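Local coordinates for protein borrelidin polyketide synthase, type I (Streptomyces parvulus, PDB 6OBT) that probably dehydrates beta-hydroxyacyl intermediates on the growing polyketide chain during borrelidin assembly, acting as a dehydratase domain of the synthase, at residues S137-R142 / W147-E152; R201-R204 / L209-E212; Y67-D72 / G225-L230; L89-G94 / S259-F264. One frame throughout, in Å; residues are numbered along the deposited sequence.

Contact 1. Residues S137-R142 / W147-E152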
loop_
_atom_site.group_PDB
_atom_site.type_symbol
_atom_site.label_atom_id
_atom_site.label_comp_id
_atom_site.label_asym_id
_atom_site.label_seq_id
_atom_site.Cartn_x
_atom_site.Cartn_y
_atom_site.Cartn_z
ATOM N N SER A 137 5.685 0.548 -13.292
ATOM C CA SER A 137 6.560 1.689 -13.064
ATOM C C SER A 137 7.195 1.549 -11.693
ATOM O O SER A 137 6.614 0.952 -10.781
ATOM C CB SER A 137 5.821 3.028 -13.206
ATOM O OG SER A 137 4.747 3.168 -12.275
ATOM N N MET A 138 8.409 2.083 -11.576
ATOM C CA MET A 138 9.250 1.974 -10.389
ATOM C C MET A 138 9.571 3.368 -9.868
ATOM O O MET A 138 9.963 4.245 -10.646
ATOM C CB MET A 138 10.550 1.243 -10.708
ATOM C CG MET A 138 10.369 -0.253 -10.955
ATOM S SD MET A 138 9.542 -0.582 -12.507
ATOM C CE MET A 138 9.843 -2.351 -12.613
ATOM N N HIS A 139 9.438 3.564 -8.558
ATOM C CA HIS A 139 9.568 4.894 -7.972
ATOM C C HIS A 139 10.265 4.815 -6.624
ATOM O O HIS A 139 10.238 3.790 -5.943
ATOM C CB HIS A 139 8.206 5.579 -7.756
ATOM C CG HIS A 139 7.245 5.386 -8.885
ATOM N ND1 HIS A 139 6.890 6.408 -9.739
ATOM C CD2 HIS A 139 6.568 4.291 -9.305
ATOM C CE1 HIS A 139 6.029 5.950 -10.633
ATOM N NE2 HIS A 139 5.824 4.667 -10.396
ATOM N N SER A 140 10.836 5.941 -6.208
ATOM C CA SER A 140 11.428 6.024 -4.887
ATOM C C SER A 140 11.146 7.395 -4.309
ATOM O O SER A 140 10.788 8.331 -5.029
ATOM C CB SER A 140 12.925 5.749 -4.924
ATOM O OG SER A 140 13.646 6.934 -5.222
ATOM N N ARG A 141 11.279 7.489 -2.986
ATOM C CA ARG A 141 11.093 8.751 -2.292
ATOM C C ARG A 141 11.947 8.758 -1.035
ATOM O O ARG A 141 11.857 7.840 -0.212
ATOM C CB ARG A 141 9.627 8.982 -1.930
ATOM C CG ARG A 141 9.382 10.358 -1.341
ATOM C CD ARG A 141 7.926 10.554 -1.045
ATOM N NE ARG A 141 7.521 9.779 0.120
ATOM C CZ ARG A 141 6.322 9.861 0.688
ATOM N NH1 ARG A 141 5.407 10.685 0.192
ATOM N NH2 ARG A 141 6.039 9.117 1.749
ATOM N N ARG A 142 12.780 9.786 -0.909
ATOM C CA ARG A 142 13.465 10.097 0.336
ATOM C C ARG A 142 12.557 10.947 1.217
ATOM O O ARG A 142 11.583 11.542 0.750
ATOM C CB ARG A 142 14.783 10.824 0.068
ATOM C CG ARG A 142 15.574 10.213 -1.056
ATOM C CD ARG A 142 16.969 10.801 -1.164
ATOM N NE ARG A 142 17.601 10.372 -2.408
ATOM C CZ ARG A 142 18.375 9.296 -2.527
ATOM N NH1 ARG A 142 18.637 8.537 -1.471
ATOM N NH2 ARG A 142 18.896 8.987 -3.706
ATOM N N TRP A 147 8.443 12.114 -5.129
ATOM C CA TRP A 147 8.587 10.837 -5.822
ATOM C C TRP A 147 9.449 11.008 -7.066
ATOM O O TRP A 147 9.382 12.031 -7.751
ATOM C CB TRP A 147 7.212 10.256 -6.199
ATOM C CG TRP A 147 6.502 9.728 -5.007
ATOM C CD1 TRP A 147 5.494 10.338 -4.315
ATOM C CD2 TRP A 147 6.770 8.498 -4.322
ATOM N NE1 TRP A 147 5.111 9.557 -3.250
ATOM C CE2 TRP A 147 5.886 8.429 -3.223
ATOM C CE3 TRP A 147 7.676 7.452 -4.523
ATOM C CZ2 TRP A 147 5.878 7.358 -2.338
ATOM C CZ3 TRP A 147 7.663 6.387 -3.644
ATOM C CH2 TRP A 147 6.771 6.349 -2.563
ATOM N N VAL A 148 10.281 10.003 -7.343
ATOM C CA VAL A 148 11.171 9.997 -8.502
ATOM C C VAL A 148 10.899 8.719 -9.271
ATOM O O VAL A 148 10.836 7.640 -8.673
ATOM C CB VAL A 148 12.663 10.069 -8.113
ATOM C CG1 VAL A 148 13.539 9.939 -9.360
ATOM C CG2 VAL A 148 12.970 11.369 -7.395
ATOM N N THR A 149 10.727 8.834 -10.585
ATOM C CA THR A 149 10.460 7.664 -11.419
ATOM C C THR A 149 11.782 7.096 -11.929
ATOM O O THR A 149 12.563 7.802 -12.581
ATOM C CB THR A 149 9.541 8.017 -12.590
ATOM O OG1 THR A 149 8.364 8.683 -12.110
ATOM C CG2 THR A 149 9.149 6.743 -13.373
ATOM N N HIS A 150 12.030 5.824 -11.631
ATOM C CA HIS A 150 13.275 5.184 -12.005
ATOM C C HIS A 150 13.127 4.250 -13.194
ATOM O O HIS A 150 14.132 3.948 -13.839
ATOM C CB HIS A 150 13.851 4.404 -10.812
ATOM C CG HIS A 150 14.187 5.277 -9.646
ATOM N ND1 HIS A 150 15.184 6.229 -9.697
ATOM C CD2 HIS A 150 13.628 5.377 -8.417
ATOM C CE1 HIS A 150 15.233 6.872 -8.541
ATOM N NE2 HIS A 150 14.297 6.373 -7.749
ATOM N N ALA A 151 11.910 3.809 -13.508
ATOM C CA ALA A 151 11.719 2.916 -14.650
ATOM C C ALA A 151 10.238 2.843 -14.999
ATOM O O ALA A 151 9.373 2.972 -14.127
ATOM C CB ALA A 151 12.260 1.514 -14.365
ATOM N N GLU A 152 9.962 2.637 -16.289
ATOM C CA GLU A 152 8.607 2.425 -16.777
ATOM C C GLU A 152 8.651 1.337 -17.836
ATOM O O GLU A 152 9.649 1.195 -18.549
ATOM C CB GLU A 152 7.989 3.709 -17.349
ATOM C CG GLU A 152 7.767 4.797 -16.278
ATOM C CD GLU A 152 7.007 6.004 -16.788
ATOM O OE1 GLU A 152 7.646 7.041 -17.060
ATOM O OE2 GLU A 152 5.767 5.927 -16.904
HETATM O O HOH W 1 7.506 9.316 -9.475
#

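Contact 2. Residues R201-R204 / L209-E212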
loop_
_atom_site.group_PDB
_atom_site.type_symbol
_atom_site.label_atom_id
_atom_site.label_comp_id
_atom_site.label_asym_id
_atom_site.label_seq_id
_atom_site.Cartn_x
_atom_site.Cartn_y
_atom_site.Cartn_z
ATOM N N ARG A 201 35.536 -16.542 -15.976
ATOM C CA ARG A 201 36.224 -16.912 -17.210
ATOM C C ARG A 201 35.424 -16.389 -18.393
ATOM O O ARG A 201 34.208 -16.238 -18.307
ATOM C CB ARG A 201 36.413 -18.441 -17.334
ATOM C CG ARG A 201 36.719 -19.169 -16.025
ATOM C CD ARG A 201 37.628 -20.369 -16.253
ATOM N NE ARG A 201 36.990 -21.372 -17.096
ATOM C CZ ARG A 201 36.557 -22.551 -16.659
ATOM N NH1 ARG A 201 36.703 -22.878 -15.381
ATOM N NH2 ARG A 201 35.980 -23.404 -17.495
ATOM N N ALA A 202 36.114 -16.098 -19.493
ATOM C CA ALA A 202 35.442 -15.642 -20.703
ATOM C C ALA A 202 36.168 -16.182 -21.934
ATOM O O ALA A 202 37.376 -16.445 -21.901
ATOM C CB ALA A 202 35.354 -14.106 -20.747
ATOM N N TRP A 203 35.403 -16.383 -23.012
ATOM C CA TRP A 203 35.930 -16.771 -24.315
ATOM C C TRP A 203 35.255 -15.934 -25.388
ATOM O O TRP A 203 34.108 -15.519 -25.238
ATOM C CB TRP A 203 35.672 -18.247 -24.687
ATOM C CG TRP A 203 36.107 -19.292 -23.717
ATOM C CD1 TRP A 203 37.169 -20.152 -23.854
ATOM C CD2 TRP A 203 35.476 -19.629 -22.479
ATOM N NE1 TRP A 203 37.238 -20.992 -22.770
ATOM C CE2 TRP A 203 36.210 -20.691 -21.910
ATOM C CE3 TRP A 203 34.361 -19.132 -21.791
ATOM C CZ2 TRP A 203 35.870 -21.260 -20.686
ATOM C CZ3 TRP A 203 34.022 -19.704 -20.574
ATOM C CH2 TRP A 203 34.771 -20.761 -20.037
ATOM N N ARG A 204 35.954 -15.741 -26.496
ATOM C CA ARG A 204 35.325 -15.289 -27.727
ATOM C C ARG A 204 34.876 -16.514 -28.512
ATOM O O ARG A 204 35.680 -17.412 -28.778
ATOM C CB ARG A 204 36.292 -14.442 -28.556
ATOM C CG ARG A 204 35.771 -14.032 -29.929
ATOM C CD ARG A 204 36.593 -12.868 -30.472
ATOM N NE ARG A 204 36.338 -12.577 -31.883
ATOM C CZ ARG A 204 36.685 -11.439 -32.482
ATOM N NH1 ARG A 204 37.302 -10.487 -31.793
ATOM N NH2 ARG A 204 36.420 -11.252 -33.771
ATOM N N LEU A 209 30.227 -13.372 -27.342
ATOM C CA LEU A 209 30.938 -13.464 -26.079
ATOM C C LEU A 209 30.301 -14.545 -25.210
ATOM O O LEU A 209 29.074 -14.572 -25.064
ATOM C CB LEU A 209 30.858 -12.111 -25.375
ATOM C CG LEU A 209 31.678 -11.815 -24.140
ATOM C CD1 LEU A 209 33.054 -11.378 -24.588
ATOM C CD2 LEU A 209 30.966 -10.712 -23.383
ATOM N N VAL A 210 31.119 -15.433 -24.635
ATOM C CA VAL A 210 30.618 -16.375 -23.637
ATOM C C VAL A 210 31.459 -16.268 -22.373
ATOM O O VAL A 210 32.660 -15.982 -22.422
ATOM C CB VAL A 210 30.556 -17.841 -24.136
ATOM C CG1 VAL A 210 29.614 -17.950 -25.322
ATOM C CG2 VAL A 210 31.966 -18.374 -24.500
ATOM N N ALA A 211 30.809 -16.493 -21.229
ATOM C CA ALA A 211 31.436 -16.254 -19.939
ATOM C C ALA A 211 30.836 -17.159 -18.872
ATOM O O ALA A 211 29.649 -17.507 -18.921
ATOM C CB ALA A 211 31.281 -14.787 -19.514
ATOM N N GLU A 212 31.680 -17.531 -17.909
ATOM C CA GLU A 212 31.257 -18.125 -16.645
ATOM C C GLU A 212 31.248 -17.033 -15.585
ATOM O O GLU A 212 32.250 -16.333 -15.406
ATOM C CB GLU A 212 32.191 -19.265 -16.220
ATOM C CG GLU A 212 31.949 -20.555 -16.971
ATOM C CD GLU A 212 33.021 -21.600 -16.714
ATOM O OE1 GLU A 212 33.060 -22.596 -17.467
ATOM O OE2 GLU A 212 33.815 -21.434 -15.760
#

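Contact 3. Residues Y67-D72 / G225-L230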
loop_
_atom_site.group_PDB
_atom_site.type_symbol
_atom_site.label_atom_id
_atom_site.label_comp_id
_atom_site.label_asym_id
_atom_site.label_seq_id
_atom_site.Cartn_x
_atom_site.Cartn_y
_atom_site.Cartn_z
ATOM N N TYR A 67 21.037 -3.476 3.372
ATOM C CA TYR A 67 21.673 -4.294 2.340
ATOM C C TYR A 67 23.061 -3.727 2.088
ATOM O O TYR A 67 23.296 -3.044 1.084
ATOM C CB TYR A 67 20.848 -4.307 1.053
ATOM C CG TYR A 67 19.350 -4.404 1.260
ATOM C CD1 TYR A 67 18.567 -3.261 1.352
ATOM C CD2 TYR A 67 18.722 -5.642 1.360
ATOM C CE1 TYR A 67 17.205 -3.341 1.536
ATOM C CE2 TYR A 67 17.357 -5.737 1.548
ATOM C CZ TYR A 67 16.603 -4.580 1.635
ATOM O OH TYR A 67 15.238 -4.655 1.819
ATOM N N PRO A 68 24.006 -3.970 2.999
ATOM C CA PRO A 68 25.328 -3.333 2.858
ATOM C C PRO A 68 26.045 -3.689 1.572
ATOM O O PRO A 68 26.869 -2.891 1.113
ATOM C CB PRO A 68 26.100 -3.820 4.095
ATOM C CG PRO A 68 25.308 -4.947 4.656
ATOM C CD PRO A 68 23.884 -4.730 4.254
ATOM N N TRP A 69 25.743 -4.838 0.962
ATOM C CA TRP A 69 26.398 -5.199 -0.289
ATOM C C TRP A 69 26.022 -4.262 -1.433
ATOM O O TRP A 69 26.699 -4.270 -2.462
ATOM C CB TRP A 69 26.083 -6.659 -0.659
ATOM C CG TRP A 69 24.629 -6.945 -0.808
ATOM C CD1 TRP A 69 23.777 -7.397 0.160
ATOM C CD2 TRP A 69 23.845 -6.783 -1.993
ATOM N NE1 TRP A 69 22.506 -7.522 -0.351
ATOM C CE2 TRP A 69 22.519 -7.151 -1.669
ATOM C CE3 TRP A 69 24.130 -6.358 -3.293
ATOM C CZ2 TRP A 69 21.482 -7.108 -2.599
ATOM C CZ3 TRP A 69 23.097 -6.312 -4.217
ATOM C CH2 TRP A 69 21.790 -6.687 -3.865
ATOM N N LEU A 70 24.985 -3.438 -1.272
ATOM C CA LEU A 70 24.686 -2.430 -2.285
ATOM C C LEU A 70 25.813 -1.404 -2.433
ATOM O O LEU A 70 25.914 -0.750 -3.478
ATOM C CB LEU A 70 23.358 -1.735 -1.949
ATOM C CG LEU A 70 22.076 -2.537 -2.223
ATOM C CD1 LEU A 70 20.829 -1.815 -1.692
ATOM C CD2 LEU A 70 21.922 -2.845 -3.703
ATOM N N ALA A 71 26.680 -1.261 -1.429
ATOM C CA ALA A 71 27.823 -0.369 -1.581
ATOM C C ALA A 71 28.864 -0.928 -2.543
ATOM O O ALA A 71 29.811 -0.215 -2.898
ATOM C CB ALA A 71 28.469 -0.090 -0.224
ATOM N N ASP A 72 28.715 -2.180 -2.962
ATOM C CA ASP A 72 29.624 -2.809 -3.912
ATOM C C ASP A 72 29.350 -2.409 -5.360
ATOM O O ASP A 72 30.028 -2.912 -6.264
ATOM C CB ASP A 72 29.533 -4.334 -3.774
ATOM C CG ASP A 72 30.185 -4.850 -2.504
ATOM O OD1 ASP A 72 30.070 -6.058 -2.220
ATOM O OD2 ASP A 72 30.829 -4.057 -1.788
ATOM N N GLY A 225 14.848 -13.342 -7.292
ATOM C CA GLY A 225 14.658 -14.181 -8.451
ATOM C C GLY A 225 16.048 -14.501 -8.983
ATOM O O GLY A 225 16.486 -15.660 -8.959
ATOM N N LEU A 226 16.752 -13.462 -9.428
ATOM C CA LEU A 226 18.174 -13.524 -9.773
ATOM C C LEU A 226 18.898 -12.440 -8.998
ATOM O O LEU A 226 18.634 -11.247 -9.206
ATOM C CB LEU A 226 18.396 -13.349 -11.279
ATOM C CG LEU A 226 19.855 -13.434 -11.753
ATOM C CD1 LEU A 226 20.415 -14.815 -11.438
ATOM C CD2 LEU A 226 19.961 -13.145 -13.234
ATOM N N HIS A 227 19.801 -12.845 -8.097
ATOM C CA HIS A 227 20.482 -11.884 -7.230
ATOM C C HIS A 227 21.055 -10.726 -8.048
ATOM O O HIS A 227 21.738 -10.965 -9.060
ATOM C CB HIS A 227 21.618 -12.561 -6.458
ATOM C CG HIS A 227 22.159 -11.742 -5.328
ATOM N ND1 HIS A 227 23.055 -10.709 -5.517
ATOM C CD2 HIS A 227 21.937 -11.810 -3.993
ATOM C CE1 HIS A 227 23.351 -10.167 -4.346
ATOM N NE2 HIS A 227 22.686 -10.818 -3.403
ATOM N N PRO A 228 20.836 -9.472 -7.630
ATOM C CA PRO A 228 21.326 -8.325 -8.422
ATOM C C PRO A 228 22.803 -8.358 -8.772
ATOM O O PRO A 228 23.185 -7.868 -9.845
ATOM C CB PRO A 228 20.983 -7.129 -7.520
ATOM C CG PRO A 228 19.721 -7.568 -6.832
ATOM C CD PRO A 228 19.897 -9.049 -6.571
ATOM N N GLY A 229 23.657 -8.882 -7.892
ATOM C CA GLY A 229 25.081 -8.864 -8.193
ATOM C C GLY A 229 25.431 -9.797 -9.330
ATOM O O GLY A 229 26.347 -9.523 -10.117
ATOM N N LEU A 230 24.706 -10.904 -9.431
ATOM C CA LEU A 230 24.924 -11.852 -10.516
ATOM C C LEU A 230 24.231 -11.377 -11.787
ATOM O O LEU A 230 24.814 -11.425 -12.876
ATOM C CB LEU A 230 24.419 -13.224 -10.090
ATOM C CG LEU A 230 24.554 -14.363 -11.088
ATOM C CD1 LEU A 230 26.015 -14.525 -11.435
ATOM C CD2 LEU A 230 24.014 -15.628 -10.498
#

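Contact 4. Residues L89-G94 / S259-F264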
loop_
_atom_site.group_PDB
_atom_site.type_symbol
_atom_site.label_atom_id
_atom_site.label_comp_id
_atom_site.label_asym_id
_atom_site.label_seq_id
_atom_site.Cartn_x
_atom_site.Cartn_y
_atom_site.Cartn_z
ATOM N N LEU A 89 12.949 -6.631 -10.124
ATOM C CA LEU A 89 11.666 -6.342 -9.481
ATOM C C LEU A 89 10.508 -6.492 -10.458
ATOM O O LEU A 89 9.442 -6.981 -10.086
ATOM C CB LEU A 89 11.678 -4.930 -8.875
ATOM C CG LEU A 89 12.637 -4.759 -7.700
ATOM C CD1 LEU A 89 12.679 -3.298 -7.204
ATOM C CD2 LEU A 89 12.288 -5.709 -6.579
ATOM N N ALA A 90 10.685 -6.055 -11.709
ATOM C CA ALA A 90 9.625 -6.240 -12.691
ATOM C C ALA A 90 9.351 -7.721 -12.932
ATOM O O ALA A 90 8.186 -8.134 -13.025
ATOM C CB ALA A 90 9.994 -5.542 -14.000
ATOM N N LEU A 91 10.412 -8.538 -13.028
ATOM C CA LEU A 91 10.232 -9.980 -13.224
ATOM C C LEU A 91 9.490 -10.601 -12.049
ATOM O O LEU A 91 8.669 -11.513 -12.226
ATOM C CB LEU A 91 11.591 -10.667 -13.411
ATOM C CG LEU A 91 12.247 -10.460 -14.773
ATOM C CD1 LEU A 91 13.770 -10.671 -14.708
ATOM C CD2 LEU A 91 11.625 -11.440 -15.770
ATOM N N HIS A 92 9.754 -10.101 -10.836
ATOM C CA HIS A 92 9.106 -10.657 -9.657
ATOM C C HIS A 92 7.635 -10.261 -9.609
ATOM O O HIS A 92 6.760 -11.104 -9.373
ATOM C CB HIS A 92 9.820 -10.192 -8.387
ATOM C CG HIS A 92 9.110 -10.595 -7.136
ATOM N ND1 HIS A 92 9.339 -11.799 -6.506
ATOM C CD2 HIS A 92 8.142 -9.973 -6.422
ATOM C CE1 HIS A 92 8.559 -11.891 -5.443
ATOM N NE2 HIS A 92 7.816 -10.801 -5.376
ATOM N N ALA A 93 7.348 -8.971 -9.822
ATOM C CA ALA A 93 5.958 -8.498 -9.805
ATOM C C ALA A 93 5.152 -9.078 -10.962
ATOM O O ALA A 93 3.988 -9.466 -10.788
ATOM C CB ALA A 93 5.935 -6.975 -9.857
ATOM N N GLY A 94 5.748 -9.133 -12.156
ATOM C CA GLY A 94 5.032 -9.669 -13.300
ATOM C C GLY A 94 4.655 -11.124 -13.111
ATOM O O GLY A 94 3.531 -11.534 -13.417
ATOM N N SER A 259 14.302 -5.234 -23.492
ATOM C CA SER A 259 13.177 -5.763 -24.237
ATOM C C SER A 259 13.176 -7.280 -24.088
ATOM O O SER A 259 14.231 -7.912 -24.198
ATOM C CB SER A 259 13.260 -5.339 -25.715
ATOM O OG SER A 259 11.972 -5.188 -26.294
ATOM N N ASP A 260 12.008 -7.840 -23.763
ATOM C CA ASP A 260 11.742 -9.282 -23.769
ATOM C C ASP A 260 12.674 -10.042 -22.818
ATOM O O ASP A 260 13.462 -10.904 -23.224
ATOM C CB ASP A 260 11.846 -9.841 -25.193
ATOM C CG ASP A 260 10.814 -9.251 -26.123
ATOM O OD1 ASP A 260 11.165 -8.947 -27.282
ATOM O OD2 ASP A 260 9.653 -9.081 -25.690
ATOM N N VAL A 261 12.521 -9.742 -21.529
ATOM C CA VAL A 261 13.284 -10.393 -20.468
ATOM C C VAL A 261 12.433 -11.492 -19.849
ATOM O O VAL A 261 11.275 -11.259 -19.476
ATOM C CB VAL A 261 13.723 -9.389 -19.390
ATOM C CG1 VAL A 261 14.710 -10.049 -18.435
ATOM C CG2 VAL A 261 14.311 -8.145 -20.024
ATOM N N ARG A 262 13.002 -12.693 -19.735
ATOM C CA ARG A 262 12.325 -13.802 -19.078
ATOM C C ARG A 262 13.279 -14.481 -18.113
ATOM O O ARG A 262 14.468 -14.651 -18.412
ATOM C CB ARG A 262 11.792 -14.835 -20.094
ATOM C CG ARG A 262 10.794 -14.271 -21.080
ATOM C CD ARG A 262 9.606 -15.197 -21.258
ATOM N NE ARG A 262 9.870 -16.198 -22.282
ATOM C CZ ARG A 262 9.111 -17.268 -22.493
ATOM N NH1 ARG A 262 8.033 -17.477 -21.748
ATOM N NH2 ARG A 262 9.428 -18.135 -23.446
ATOM N N LEU A 263 12.753 -14.865 -16.954
ATOM C CA LEU A 263 13.518 -15.577 -15.940
ATOM C C LEU A 263 12.908 -16.961 -15.774
ATOM O O LEU A 263 11.729 -17.087 -15.413
ATOM C CB LEU A 263 13.519 -14.802 -14.618
ATOM C CG LEU A 263 14.316 -15.432 -13.479
ATOM C CD1 LEU A 263 15.817 -15.417 -13.816
ATOM C CD2 LEU A 263 14.073 -14.723 -12.165
ATOM N N PHE A 264 13.703 -18.000 -16.055
ATOM C CA PHE A 264 13.172 -19.358 -16.053
ATOM C C PHE A 264 13.399 -20.088 -14.743
ATOM O O PHE A 264 12.714 -21.079 -14.477
ATOM C CB PHE A 264 13.785 -20.159 -17.208
ATOM C CG PHE A 264 13.641 -19.476 -18.536
ATOM C CD1 PHE A 264 12.405 -19.455 -19.177
ATOM C CD2 PHE A 264 14.711 -18.841 -19.131
ATOM C CE1 PHE A 264 12.255 -18.806 -20.396
ATOM C CE2 PHE A 264 14.561 -18.193 -20.341
ATOM C CZ PHE A 264 13.328 -18.174 -20.966
#

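Contact 1. Residues S137-R142 / W147-E152
Arg141 lies across the indole of Trp147: its CB sits 3.6 Å from the centroid of the six-membered ring, 11° off the normal, a CH-pi contact over the face. With CG set opposite the backbone N (chi1 -174°) and a bend at chi3, the chain runs on over the indole until the guanidinium has Trp147 CZ2 against one face, the two planes 25° apart. His139 CB packs beside Trp147 CE3. The imidazole of His139 is gripped in its plane at both nitrogens, NE2 to Ser137 OG at 2.6 Å and ND1 to a water at 3.0 Å that also bonds Thr149 OG1, which fixes the rotation of the ring. On the other face of the sheet Ser140 OG meets His150 NE2 at 2.7 Å, at the edge of that ring, and Met138 SD touches Ala151 CB at 3.9 Å. The backbones pair antiparallel, with mutual bonds between Ser140 and Val148. A classic beta bulge puts both His150 and Ala151 opposite Met138, whose O accepts from His150 N at 2.8 Å and only weakly from Ala151 N. Farther out, Ser109 O holds His150 ND1, and Trp86 lies nearly parallel to the His150 ring. Arg141 NH2 bonds Gln120 OE1 and forms a salt bridge with Asp50 of the second subunit, whose Leu51 packs on Trp147. The hairpin lies between strands 119-127 and 101-107, with helix 83-97 packed on the Met138 side.

Contact 2. Residues R201-R204 / L209-E212
Arg201 and Glu212 reach out side by side from one face of the sheet, and the carboxylate comes over the face of the guanidinium instead of its edge. Glu212 OE2 stands 3.1 Å above the plane, over its centre, while Glu212 OE1 is 3.0 Å from Arg201 NH2. The planes are 61° apart and no N-H points at the oxygen, which makes this salt bridge one of charge alone. Arg201 gets there by bending twice, at chi2 and again at chi3 (-63°), whereas Glu212 runs extended beyond CG. Glu212 OE1 also receives a hydrogen bond from Trp168 NE1, which anchors the carboxylate from outside. The two strands are the arms of a beta hairpin, 199-205 with 208-214, in the antiparallel sheet region of what is probably, as in related dehydratases, a double-hotdog fold; strands 174-176 and 270-276 flank it. On the same face as the ion pair, Trp203 holds its CG opposite the carbonyl carbon (chi1 -54°), which brings CE3 to 3.7 Å from Val210 CG2. The rim of the indole continues to Glu212: Trp203 CH2 is 3.6 Å from Glu212 OE1, which lies near the plane of the ring. Trp203 N gives a 2.8 Å bond to Val210 O, and Val210 N returns one of 3.1 Å to Trp203 O. On the reverse face the small methyls Ala202 CB and Ala211 CB meet at 4.3 Å, with Leu176 against Ala202.

Contact 3. Residues Y67-D72 / G225-L230
His227 ND1 accepts a 3.1 Å hydrogen bond from Gly229 N, and the same imidazole turns its CE1 and NE2 side to Trp69. His227 occupies the N-cap position of helix 228-236, and this is its capping bond, the donor lying 18° out of the imidazole plane. CG of His227 points away from the backbone N (chi1 -167°), which carries the ring out to the indole. His227 CE1 comes over one face of the indole, 3.8 Å from Trp69 CH2. The ring planes are inclined at 43°, an oblique aromatic pair with neither parallel stacking nor edge-to-face geometry. Pro228 CG meets the rim of the indole near its plane, 3.7 Å from Trp69 CH2, and Leu70 CG lies over the opposite face. Trp69 springs from the 3-10 turn 68-72, and Tyr224 touches both it and His227. In dehydratases of this double-hotdog family, the chain that follows each of these segments generally supplies one member of the catalytic His-Asp pair, so the contact probably lies close to the active site. No hydrogen bond crosses from 67-72 to 225-230. The join therefore appears to rest on van der Waals packing of the indole against the imidazole and the proline ring, while the polar capping bond orients the imidazole from within its own segment.

Contact 4. Residues L89-G94 / S259-F264
Leu91 holds CG opposite its carbonyl carbon (chi1 -75°) and Val261 holds CG1 opposite its backbone N (chi1 -170°), torsions that bring Leu91 CD1 against Val261 CG1 where the helix faces the strand. This is helix-on-strand packing at the junction of the two halves of what is probably a double-hotdog fold, with helix 83-97 lying against strand 254-263 and the short segments crossing at 67° with axes 9.2 Å apart. Leu91 alone supplies the side chain on the helical side. Its CD1 reaches Val261 CG1 at 3.9 Å and Leu263 CB at 4.1 Å, while CD2, 4.0 Å from Leu263 CB, settles on the backbone between these residues. The side chain of Arg262, between them, starts off in the opposite direction; its NH2 bonds Pro160 O and its NH1 forms a salt bridge with Asp100. The strand is kinked just before this point by a G1 bulge, where Asp260 and Val261 both face Val102. Val102, on the adjoining strand 101-107, also touches Leu91 and Val261 and joins the apolar cluster. The CD2 methyl also rests on the main chain around Arg262: Leu91 CD2 is 3.7 Å from Val261 O and 3.8 Å from Leu263 N.

Contacts 1 and 2 come in series along the chain and are both nested inside the loops closed by contacts 3 and 4, whose own segments alternate. The two hairpins lie on opposite sides of the chain's centre, their centres 34 Å apart, whereas contacts 3 and 4 each sit about 9 Å from it. Contact 4 touches contact 1 where Met138 CE meets Ala90 CB at 3.5 Å, and contact 3 where Leu263 CD2 packs on Gly225. Strands 148-156, 101-107 and 254-263 are successive neighbours, linking contacts 1 and 4. The long-range contacts thus join early and late parts of the chain into one compact dehydratase body between the outlying hairpins.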